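Subtilase cytotoxin, subunit B (Escherichia coli, PDB 3DWA) forms the pentameric B subunit of an AB5 toxin, which probably binds host cell-surface glycans and so delivers the toxic A subunit into cells. Local coordinates at residues S43-K48 against A91-A96. Sequence-based numbering, arbitrary orientation.
Sequences SACSMK and ALTSNA
The contact lies at what is probably the closing seam of the subunit's OB-fold barrel, where strand 41-47 meets the loop that leads from helix 86-91 into strand 96-102. Cys45 and Ala96 form a single β-bridge: Cys45 N donates to Asn95 O at 2.9 Å, almost straight at 174°, and Ala96 CA approaches Cys45 O at 3.3 Å in a CA-H...O contact. Two residues earlier on the strand, at Ser43, the Asn95 side chain takes over from the backbone. With CG beside its own backbone N (chi1 -58°), its amide reaches Ser43 O, ND2 donating at 2.9 Å nearly head-on to the carbonyl, whose oxygen lies close to the amide plane. Asn95 N in turn donates to Thr93 OG1 at 3.1 Å, an ST turn. Because OG1 is anti to the backbone N (chi1 177°), the Thr93 methyl CG2 is directed at the strand and packs against Cys45 SG at 3.5 Å. That sulfur is disulfide-bonded to Cys31 on the adjacent strand 27-35. A water bridges Ser43 OG and Leu92 O, while Leu92 also packs on Gly111 of a neighbouring subunit. Such a short bridge between strand 41-47 and the start of strand 96-102 is consistent with barrel closure in AB5 toxin B subunits.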
ATOM      1  N   SER C  43     -23.018   8.121   7.392  1.00 29.00           N
ATOM      2  CA  SER C  43     -21.675   8.179   7.938  1.00 28.38           C
ATOM      3  C   SER C  43     -21.460   6.842   8.628  1.00 25.81           C
ATOM      4  O   SER C  43     -22.398   6.240   9.136  1.00 24.10           O
ATOM      5  CB  SER C  43     -21.498   9.286   8.991  1.00 27.99           C
ATOM      6  OG  SER C  43     -21.782  10.591   8.494  1.00 34.48           O
ATOM      7  N   ALA C  44     -20.218   6.400   8.625  1.00 23.56           N
ATOM      8  CA  ALA C  44     -19.815   5.182   9.299  1.00 23.18           C
ATOM      9  C   ALA C  44     -18.308   5.266   9.560  1.00 23.15           C
ATOM     10  O   ALA C  44     -17.577   5.750   8.696  1.00 22.83           O
ATOM     11  CB  ALA C  44     -20.159   3.974   8.395  1.00 22.33           C
ATOM     12  N   CYS C  45     -17.855   4.821  10.741  1.00 23.61           N
ATOM     13  CA  CYS C  45     -16.445   4.781  11.113  1.00 24.94           C
ATOM     14  C   CYS C  45     -15.908   3.351  11.339  1.00 24.35           C
ATOM     15  O   CYS C  45     -16.631   2.485  11.792  1.00 24.63           O
ATOM     16  CB  CYS C  45     -16.183   5.566  12.419  1.00 25.00           C
ATOM     17  SG  CYS C  45     -16.920   7.196  12.433  1.00 32.71           S
ATOM     18  N   SER C  46     -14.623   3.139  11.063  1.00 23.36           N
ATOM     19  CA  SER C  46     -13.948   1.906  11.459  1.00 23.64           C
ATOM     20  C   SER C  46     -12.801   2.293  12.415  1.00 24.77           C
ATOM     21  O   SER C  46     -12.075   3.277  12.182  1.00 23.14           O
ATOM     22  CB  SER C  46     -13.430   1.158  10.217  1.00 23.75           C
ATOM     23  OG  SER C  46     -12.671  -0.006  10.559  1.00 20.42           O
HETATM   24  N   MSE C  47     -12.662   1.530  13.494  1.00 25.74           N
HETATM   25  CA  MSE C  47     -11.599   1.716  14.449  1.00 29.28           C
HETATM   26  C   MSE C  47     -10.745   0.456  14.535  1.00 28.44           C
HETATM   27  O   MSE C  47     -11.270  -0.667  14.548  1.00 26.90           O
HETATM   28  CB  MSE C  47     -12.167   2.030  15.825  1.00 28.54           C
HETATM   29  CG  MSE C  47     -11.104   2.220  16.918  1.00 29.15           C
HETATM   30 SE   MSE C  47     -12.079   2.974  18.440  1.00 41.92          SE
HETATM   31  CE  MSE C  47     -13.266   4.252  17.470  1.00 30.15           C
ATOM     32  N   LYS C  48      -9.429   0.649  14.568  1.00 29.40           N
ATOM     33  CA  LYS C  48      -8.494  -0.473  14.585  1.00 31.29           C
ATOM     34  C   LYS C  48      -8.480  -1.126  15.971  1.00 32.61           C
ATOM     35  O   LYS C  48      -8.456  -0.428  16.971  1.00 31.99           O
ATOM     36  CB  LYS C  48      -7.095   0.017  14.206  1.00 30.63           C
ATOM     37  CG  LYS C  48      -6.102  -1.076  13.889  1.00 29.80           C
ATOM     38  CD  LYS C  48      -4.754  -0.448  13.569  1.00 31.48           C
ATOM     39  CE  LYS C  48      -3.633  -1.440  13.301  1.00 34.37           C
ATOM     40  NZ  LYS C  48      -2.294  -0.695  13.310  1.00 33.61           N
ATOM     41  N   ALA C  91     -19.991  14.455  17.116  1.00 32.99           N
ATOM     42  CA  ALA C  91     -19.175  14.953  16.027  1.00 31.43           C
ATOM     43  C   ALA C  91     -19.283  14.092  14.773  1.00 30.19           C
ATOM     44  O   ALA C  91     -19.297  14.606  13.649  1.00 30.50           O
ATOM     45  CB  ALA C  91     -17.718  15.057  16.489  1.00 31.85           C
ATOM     46  N   LEU C  92     -19.341  12.781  14.976  1.00 28.92           N
ATOM     47  CA  LEU C  92     -19.176  11.807  13.899  1.00 27.44           C
ATOM     48  C   LEU C  92     -20.412  10.928  13.788  1.00 27.45           C
ATOM     49  O   LEU C  92     -21.397  11.340  13.203  1.00 27.38           O
ATOM     50  CB  LEU C  92     -17.883  10.979  14.101  1.00 26.63           C
ATOM     51  CG  LEU C  92     -16.579  11.777  13.980  1.00 25.71           C
ATOM     52  CD1 LEU C  92     -15.378  10.922  14.455  1.00 26.43           C
ATOM     53  CD2 LEU C  92     -16.383  12.244  12.529  1.00 23.16           C
ATOM     54  N   THR C  93     -20.377   9.722  14.354  1.00 27.21           N
ATOM     55  CA  THR C  93     -21.514   8.799  14.238  1.00 26.60           C
ATOM     56  C   THR C  93     -21.331   7.634  15.214  1.00 26.90           C
ATOM     57  O   THR C  93     -20.201   7.382  15.658  1.00 25.86           O
ATOM     58  CB  THR C  93     -21.654   8.278  12.762  1.00 27.27           C
ATOM     59  OG1 THR C  93     -22.712   7.349  12.670  1.00 28.91           O
ATOM     60  CG2 THR C  93     -20.421   7.593  12.282  1.00 26.15           C
ATOM     61  N   SER C  94     -22.418   6.902  15.507  1.00 25.68           N
ATOM     62  CA  SER C  94     -22.299   5.665  16.276  1.00 24.28           C
ATOM     63  C   SER C  94     -22.103   4.465  15.369  1.00 23.15           C
ATOM     64  O   SER C  94     -21.826   3.376  15.876  1.00 23.01           O
ATOM     65  CB  SER C  94     -23.543   5.440  17.162  1.00 23.90           C
ATOM     66  OG  SER C  94     -24.597   4.820  16.443  1.00 25.74           O
ATOM     67  N   ASN C  95     -22.259   4.659  14.044  1.00 21.99           N
ATOM     68  CA  ASN C  95     -22.192   3.570  13.066  1.00 21.31           C
ATOM     69  C   ASN C  95     -20.799   3.003  12.860  1.00 21.44           C
ATOM     70  O   ASN C  95     -19.878   3.739  12.550  1.00 21.02           O
ATOM     71  CB  ASN C  95     -22.755   3.951  11.680  1.00 20.40           C
ATOM     72  CG  ASN C  95     -24.229   4.415  11.720  1.00 23.70           C
ATOM     73  OD1 ASN C  95     -24.988   4.067  12.635  1.00 18.84           O
ATOM     74  ND2 ASN C  95     -24.613   5.246  10.736  1.00 22.80           N
ATOM     75  N   ALA C  96     -20.665   1.682  12.993  1.00 21.25           N
ATOM     76  CA  ALA C  96     -19.467   0.994  12.534  1.00 21.17           C
ATOM     77  C   ALA C  96     -19.630   0.676  11.070  1.00 21.27           C
ATOM     78  O   ALA C  96     -20.708   0.291  10.633  1.00 21.09           O
ATOM     79  CB  ALA C  96     -19.230  -0.314  13.344  1.00 21.79           C
TER
HETATM   80  O   HOH W   1     -21.104  12.365  10.383  1.00 36.54           O